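Local coordinates for protein gamma-glutamyltranspeptidase (Streptomyces lincolnensis, PDB 6J3A) that probably acts as a gamma-glutamyltranspeptidase-like enzyme of the N-terminal nucleophile hydrolase clan, related to LmbA of the lincomycin pathway, at residues V80-A85 with A247-G252; G56-V61 with E214-G219. One frame throughout, in Å; residues are numbered along the deposited sequence.

Contact 1. Residues V80-A85 with A247-G252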
ATOM      1  N   VAL A  80     -35.939  -0.121   2.853  1.00 30.57           N
ATOM      2  CA  VAL A  80     -37.107  -0.986   2.624  1.00 31.54           C
ATOM      3  C   VAL A  80     -37.788  -0.716   1.279  1.00 33.00           C
ATOM      4  O   VAL A  80     -37.533   0.295   0.619  1.00 34.14           O
ATOM      5  CB  VAL A  80     -38.169  -0.857   3.753  1.00 31.16           C
ATOM      6  CG1 VAL A  80     -37.613  -1.372   5.072  1.00 30.58           C
ATOM      7  CG2 VAL A  80     -38.697   0.575   3.905  1.00 30.87           C
ATOM      8  N   ALA A  81     -38.665  -1.640   0.897  1.00 33.71           N
ATOM      9  CA  ALA A  81     -39.574  -1.446  -0.225  1.00 33.07           C
ATOM     10  C   ALA A  81     -40.559  -0.308   0.068  1.00 33.07           C
ATOM     11  O   ALA A  81     -40.941  -0.096   1.231  1.00 31.25           O
ATOM     12  CB  ALA A  81     -40.332  -2.726  -0.523  1.00 33.57           C
ATOM     13  N   PRO A  82     -40.962   0.444  -0.980  1.00 33.13           N
ATOM     14  CA  PRO A  82     -41.961   1.484  -0.714  1.00 32.82           C
ATOM     15  C   PRO A  82     -43.334   0.909  -0.360  1.00 32.34           C
ATOM     16  O   PRO A  82     -43.658  -0.227  -0.729  1.00 31.67           O
ATOM     17  CB  PRO A  82     -42.011   2.292  -2.022  1.00 32.73           C
ATOM     18  CG  PRO A  82     -40.760   1.945  -2.761  1.00 33.03           C
ATOM     19  CD  PRO A  82     -40.368   0.567  -2.326  1.00 32.68           C
ATOM     20  N   ALA A  83     -44.122   1.714   0.345  1.00 31.70           N
ATOM     21  CA  ALA A  83     -45.488   1.377   0.740  1.00 30.80           C
ATOM     22  C   ALA A  83     -46.358   0.811  -0.406  1.00 31.78           C
ATOM     23  O   ALA A  83     -47.196  -0.071  -0.170  1.00 32.85           O
ATOM     24  CB  ALA A  83     -46.151   2.596   1.369  1.00 29.71           C
ATOM     25  N   GLY A  84     -46.147   1.300  -1.632  1.00 31.83           N
ATOM     26  CA  GLY A  84     -46.876   0.816  -2.828  1.00 31.37           C
ATOM     27  C   GLY A  84     -46.217  -0.294  -3.656  1.00 30.84           C
ATOM     28  O   GLY A  84     -46.674  -0.610  -4.766  1.00 28.60           O
ATOM     29  N   ALA A  85     -45.163  -0.900  -3.118  1.00 30.70           N
ATOM     30  CA  ALA A  85     -44.356  -1.848  -3.875  1.00 31.38           C
ATOM     31  C   ALA A  85     -44.797  -3.260  -3.582  1.00 31.48           C
ATOM     32  O   ALA A  85     -44.107  -3.992  -2.874  1.00 32.53           O
ATOM     33  CB  ALA A  85     -42.885  -1.672  -3.545  1.00 32.05           C
ATOM     34  N   ALA A 247     -42.964  10.594  -1.141  1.00 30.07           N
ATOM     35  CA  ALA A 247     -42.422  11.511  -0.126  1.00 30.16           C
ATOM     36  C   ALA A 247     -42.462  10.923   1.275  1.00 30.93           C
ATOM     37  O   ALA A 247     -41.481  11.002   2.006  1.00 31.28           O
ATOM     38  CB  ALA A 247     -43.191  12.821  -0.146  1.00 29.95           C
ATOM     39  N   ALA A 248     -43.606  10.340   1.634  1.00 31.24           N
ATOM     40  CA  ALA A 248     -43.797   9.685   2.941  1.00 31.61           C
ATOM     41  C   ALA A 248     -42.947   8.430   3.193  1.00 32.91           C
ATOM     42  O   ALA A 248     -42.614   8.157   4.349  1.00 33.88           O
ATOM     43  CB  ALA A 248     -45.265   9.343   3.151  1.00 30.74           C
ATOM     44  N   ASP A 249     -42.635   7.649   2.152  1.00 32.51           N
ATOM     45  CA  ASP A 249     -41.708   6.508   2.309  1.00 32.18           C
ATOM     46  C   ASP A 249     -40.376   7.004   2.867  1.00 33.66           C
ATOM     47  O   ASP A 249     -39.807   6.408   3.791  1.00 34.14           O
ATOM     48  CB  ASP A 249     -41.404   5.801   0.978  1.00 31.11           C
ATOM     49  CG  ASP A 249     -42.581   5.020   0.427  1.00 29.86           C
ATOM     50  OD1 ASP A 249     -43.117   4.141   1.123  1.00 29.20           O
ATOM     51  OD2 ASP A 249     -42.958   5.256  -0.734  1.00 30.18           O
ATOM     52  N   LEU A 250     -39.879   8.090   2.271  1.00 34.97           N
ATOM     53  CA  LEU A 250     -38.625   8.716   2.701  1.00 35.17           C
ATOM     54  C   LEU A 250     -38.746   9.331   4.068  1.00 34.49           C
ATOM     55  O   LEU A 250     -37.906   9.081   4.911  1.00 35.57           O
ATOM     56  CB  LEU A 250     -38.159   9.787   1.716  1.00 35.44           C
ATOM     57  CG  LEU A 250     -37.903   9.311   0.285  1.00 35.94           C
ATOM     58  CD1 LEU A 250     -37.287  10.450  -0.506  1.00 37.24           C
ATOM     59  CD2 LEU A 250     -37.014   8.084   0.196  1.00 35.33           C
ATOM     60  N   ALA A 251     -39.801  10.109   4.287  1.00 34.78           N
ATOM     61  CA  ALA A 251     -40.029  10.800   5.567  1.00 35.26           C
ATOM     62  C   ALA A 251     -40.096   9.844   6.783  1.00 35.36           C
ATOM     63  O   ALA A 251     -39.652  10.188   7.882  1.00 34.55           O
ATOM     64  CB  ALA A 251     -41.288  11.660   5.480  1.00 34.39           C
ATOM     65  N   GLY A 252     -40.634   8.647   6.568  1.00 35.90           N
ATOM     66  CA  GLY A 252     -40.824   7.664   7.641  1.00 36.23           C
ATOM     67  C   GLY A 252     -39.636   6.780   8.004  1.00 36.19           C
ATOM     68  O   GLY A 252     -39.600   6.222   9.104  1.00 35.88           O
TER
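The type I beta turn Pro82-Ala85, in the loop between strand 73-77 and helix 87-92, is held by Asp249 in the first turn of helix 247-252. The bond across the contact runs from Ala83 N to Asp249 OD1 at 2.7 Å and is essentially straight, with an N-H...O angle of 179°. The donor meets OD1 on its syn side, 27° out of the carboxylate plane. Ala83 holds the second position of the turn, so its N-H is not used by the closing bond, which joins Ala85 N to Pro82 O at 2.9 Å. Two carbons pack against the same carboxylate: the methyl CB of Ala83 lies 3.4 Å from OD1 of Asp249, and CB of Pro82 comes equally close to OD2.

With CG placed opposite the carbonyl carbon (chi1 -70°), the Asp249 side chain leans back toward the start of its helix. There OD2 accepts the backbone N-H of Thr246, just ahead of the helix. Pro82 also rests on Thr244 and Leu460, while Leu250 turns to Ala222 and Val226 of helix 220-229. Replacing Asp249 by alanine is likely to leave the N-H groups of both Ala83 and Thr246 without this acceptor and the turn freer to shift against the helix. Each carboxylate oxygen thus takes one backbone N-H, and a negative charge so near the amino end of a helix is probably stabilised by the helix dipole as well.

Contact 2. Residues G56-V61 with E214-G219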
ATOM      1  N   GLY A  56     -23.024   4.506  -4.453  1.00 24.21           N
ATOM      2  CA  GLY A  56     -23.415   5.899  -4.528  1.00 23.54           C
ATOM      3  C   GLY A  56     -24.231   6.264  -3.304  1.00 22.99           C
ATOM      4  O   GLY A  56     -24.611   5.379  -2.547  1.00 22.10           O
ATOM      5  N   PRO A  57     -24.497   7.565  -3.097  1.00 23.25           N
ATOM      6  CA  PRO A  57     -25.151   8.037  -1.873  1.00 24.45           C
ATOM      7  C   PRO A  57     -26.586   7.535  -1.610  1.00 25.59           C
ATOM      8  O   PRO A  57     -26.977   7.420  -0.451  1.00 25.25           O
ATOM      9  CB  PRO A  57     -25.128   9.569  -2.024  1.00 24.60           C
ATOM     10  CG  PRO A  57     -24.045   9.846  -3.000  1.00 24.40           C
ATOM     11  CD  PRO A  57     -24.087   8.690  -3.955  1.00 24.04           C
ATOM     12  N   ALA A  58     -27.343   7.229  -2.665  1.00 27.79           N
ATOM     13  CA  ALA A  58     -28.714   6.709  -2.531  1.00 28.82           C
ATOM     14  C   ALA A  58     -28.782   5.174  -2.517  1.00 30.78           C
ATOM     15  O   ALA A  58     -29.853   4.587  -2.692  1.00 31.25           O
ATOM     16  CB  ALA A  58     -29.594   7.267  -3.633  1.00 29.04           C
ATOM     17  N   GLY A  59     -27.640   4.528  -2.294  1.00 32.01           N
ATOM     18  CA  GLY A  59     -27.570   3.085  -2.103  1.00 31.90           C
ATOM     19  C   GLY A  59     -27.763   2.693  -0.643  1.00 32.00           C
ATOM     20  O   GLY A  59     -28.551   3.313   0.082  1.00 30.32           O
ATOM     21  N   GLU A  60     -27.017   1.672  -0.221  1.00 32.27           N
ATOM     22  CA  GLU A  60     -27.212   0.998   1.067  1.00 32.61           C
ATOM     23  C   GLU A  60     -25.900   0.707   1.731  1.00 32.06           C
ATOM     24  O   GLU A  60     -24.867   0.738   1.084  1.00 32.08           O
ATOM     25  CB  GLU A  60     -27.877  -0.362   0.863  1.00 33.33           C
ATOM     26  CG  GLU A  60     -29.191  -0.287   0.131  1.00 34.95           C
ATOM     27  CD  GLU A  60     -29.149  -0.615  -1.339  1.00 34.58           C
ATOM     28  OE1 GLU A  60     -30.202  -0.389  -1.944  1.00 35.75           O
ATOM     29  OE2 GLU A  60     -28.125  -1.081  -1.889  1.00 34.26           O
ATOM     30  N   VAL A  61     -25.964   0.370   3.016  1.00 31.58           N
ATOM     31  CA  VAL A  61     -24.806  -0.122   3.749  1.00 31.50           C
ATOM     32  C   VAL A  61     -25.231  -0.811   5.056  1.00 31.55           C
ATOM     33  O   VAL A  61     -25.977  -0.232   5.838  1.00 32.49           O
ATOM     34  CB  VAL A  61     -23.777   1.007   4.037  1.00 30.71           C
ATOM     35  CG1 VAL A  61     -24.347   2.094   4.937  1.00 30.04           C
ATOM     36  CG2 VAL A  61     -22.512   0.433   4.647  1.00 31.83           C
ATOM     37  N   GLU A 214     -32.746  15.179   8.066  1.00 42.04           N
ATOM     38  CA  GLU A 214     -34.023  15.715   7.607  1.00 44.22           C
ATOM     39  C   GLU A 214     -33.978  16.353   6.223  1.00 43.66           C
ATOM     40  O   GLU A 214     -34.983  16.339   5.508  1.00 45.19           O
ATOM     41  CB  GLU A 214     -34.566  16.717   8.624  1.00 45.92           C
ATOM     42  CG  GLU A 214     -34.922  16.081   9.963  1.00 49.09           C
ATOM     43  CD  GLU A 214     -35.973  14.975   9.859  1.00 49.99           C
ATOM     44  OE1 GLU A 214     -35.893  14.019  10.661  1.00 50.45           O
ATOM     45  OE2 GLU A 214     -36.867  15.054   8.978  1.00 49.14           O
ATOM     46  N   VAL A 215     -32.833  16.916   5.851  1.00 42.79           N
ATOM     47  CA  VAL A 215     -32.629  17.415   4.489  1.00 42.47           C
ATOM     48  C   VAL A 215     -32.673  16.270   3.470  1.00 40.38           C
ATOM     49  O   VAL A 215     -33.287  16.404   2.411  1.00 40.99           O
ATOM     50  CB  VAL A 215     -31.315  18.208   4.377  1.00 43.32           C
ATOM     51  CG1 VAL A 215     -30.981  18.535   2.927  1.00 43.50           C
ATOM     52  CG2 VAL A 215     -31.433  19.497   5.178  1.00 44.70           C
ATOM     53  N   TRP A 216     -32.030  15.154   3.796  1.00 37.58           N
ATOM     54  CA  TRP A 216     -32.121  13.954   2.968  1.00 36.37           C
ATOM     55  C   TRP A 216     -33.550  13.412   2.923  1.00 38.34           C
ATOM     56  O   TRP A 216     -34.022  12.963   1.878  1.00 37.98           O
ATOM     57  CB  TRP A 216     -31.179  12.852   3.470  1.00 33.67           C
ATOM     58  CG  TRP A 216     -31.202  11.656   2.562  1.00 31.55           C
ATOM     59  CD1 TRP A 216     -32.141  10.666   2.542  1.00 31.40           C
ATOM     60  CD2 TRP A 216     -30.284  11.356   1.506  1.00 29.89           C
ATOM     61  NE1 TRP A 216     -31.860   9.762   1.550  1.00 31.06           N
ATOM     62  CE2 TRP A 216     -30.720  10.158   0.901  1.00 29.99           C
ATOM     63  CE3 TRP A 216     -29.127  11.971   1.023  1.00 29.68           C
ATOM     64  CZ2 TRP A 216     -30.041   9.562  -0.168  1.00 29.54           C
ATOM     65  CZ3 TRP A 216     -28.451  11.378  -0.046  1.00 29.72           C
ATOM     66  CH2 TRP A 216     -28.916  10.182  -0.628  1.00 28.95           C
ATOM     67  N   ARG A 217     -34.219  13.467   4.067  1.00 40.89           N
ATOM     68  CA  ARG A 217     -35.499  12.793   4.291  1.00 43.68           C
ATOM     69  C   ARG A 217     -36.740  13.533   3.819  1.00 42.77           C
ATOM     70  O   ARG A 217     -37.663  12.921   3.279  1.00 41.16           O
ATOM     71  CB  ARG A 217     -35.670  12.566   5.787  1.00 47.90           C
ATOM     72  CG  ARG A 217     -36.280  11.237   6.123  1.00 51.13           C
ATOM     73  CD  ARG A 217     -35.427  10.524   7.134  1.00 53.95           C
ATOM     74  NE  ARG A 217     -35.507  11.171   8.441  1.00 56.23           N
ATOM     75  CZ  ARG A 217     -35.900  10.580   9.567  1.00 59.66           C
ATOM     76  NH1 ARG A 217     -35.922  11.285  10.690  1.00 62.19           N
ATOM     77  NH2 ARG A 217     -36.263   9.296   9.596  1.00 60.04           N
ATOM     78  N   THR A 218     -36.770  14.832   4.108  1.00 42.36           N
ATOM     79  CA  THR A 218     -37.893  15.712   3.771  1.00 41.31           C
ATOM     80  C   THR A 218     -37.520  16.939   2.939  1.00 40.83           C
ATOM     81  O   THR A 218     -38.414  17.620   2.439  1.00 41.22           O
ATOM     82  CB  THR A 218     -38.584  16.214   5.054  1.00 41.36           C
ATOM     83  OG1 THR A 218     -37.652  16.961   5.847  1.00 39.10           O
ATOM     84  CG2 THR A 218     -39.132  15.038   5.865  1.00 42.18           C
ATOM     85  N   GLY A 219     -36.222  17.210   2.782  1.00 40.29           N
ATOM     86  CA  GLY A 219     -35.730  18.440   2.151  1.00 38.78           C
ATOM     87  C   GLY A 219     -35.517  18.323   0.652  1.00 36.87           C
ATOM     88  O   GLY A 219     -36.123  17.484  -0.019  1.00 34.78           O
TER
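The indole of Trp216 meets the turn Gly56-Gly59 with the outer carbons of its six-membered ring: Ala58 N sits at the ring edge, near its plane, and Pro57 O approaches obliquely. Around the rest of the indole, Phe112 stacks with it, and Trp192 of helix 186-200, Pro109 and Ile221 add side-chain packing. The turn is a type I beta turn in the loop that leads into strand 61-66, while Trp216 belongs to the last turn of helix 205-217, so the contact ties a helix end to an entrance of the beta core of this Ntn-hydrolase fold.

Trp216 CH2 makes the closest approach, 3.4 Å from Pro57 O, and lies 4.1 Å from Pro57 CB. One carbon along the rim, CZ2 reaches the methyl CB of Ala58 at 4.2 Å. The backbones stay well apart, and the indole bridges the distance because its CG stands opposite the backbone N (chi1 -176°), which carries the ring outward from the helix. Gly59 N closes the turn on Gly56 O, and backbone bonds from Gly59 to Gly110 and Ala111 also hold it. All three touching residues are buried, and the contact between the segments rests on ring carbons against the proline, the alanine and their shared peptide.

Around Trp216 the end of the helix has its own polar links. Arg217 NH1 forms a salt bridge to Glu214 OE1, met on the syn side, and Arg217 NH2 donates to Trp253 O. Glu214 O is gripped twice from opposite faces of its plane, by Thr218 N at 2.7 Å and by Thr218 OG1 at 2.8 Å.

Overall arrangement
The two contacts lie 13 Å apart between centres, on the same side of the chain's centre, and their segments alternate along the chain: 56-61 and 80-85 supply the turns, 214-219 and 247-252 the helical partners. The helical segments touch directly, Leu250 O lying 3.0 Å from Arg217 CG and Ala251 CB 4.0 Å from Thr218 CG2. Helix 220-229 joins them further, packing on Leu250 of contact 1 and Trp216 of contact 2. The turn segments have a common neighbour too: Val80 bonds to Val108, and Gly59 to Gly110 and Ala111, all within one short run of chain. Contact 1 is partly open at Ala83, whereas contact 2 is buried.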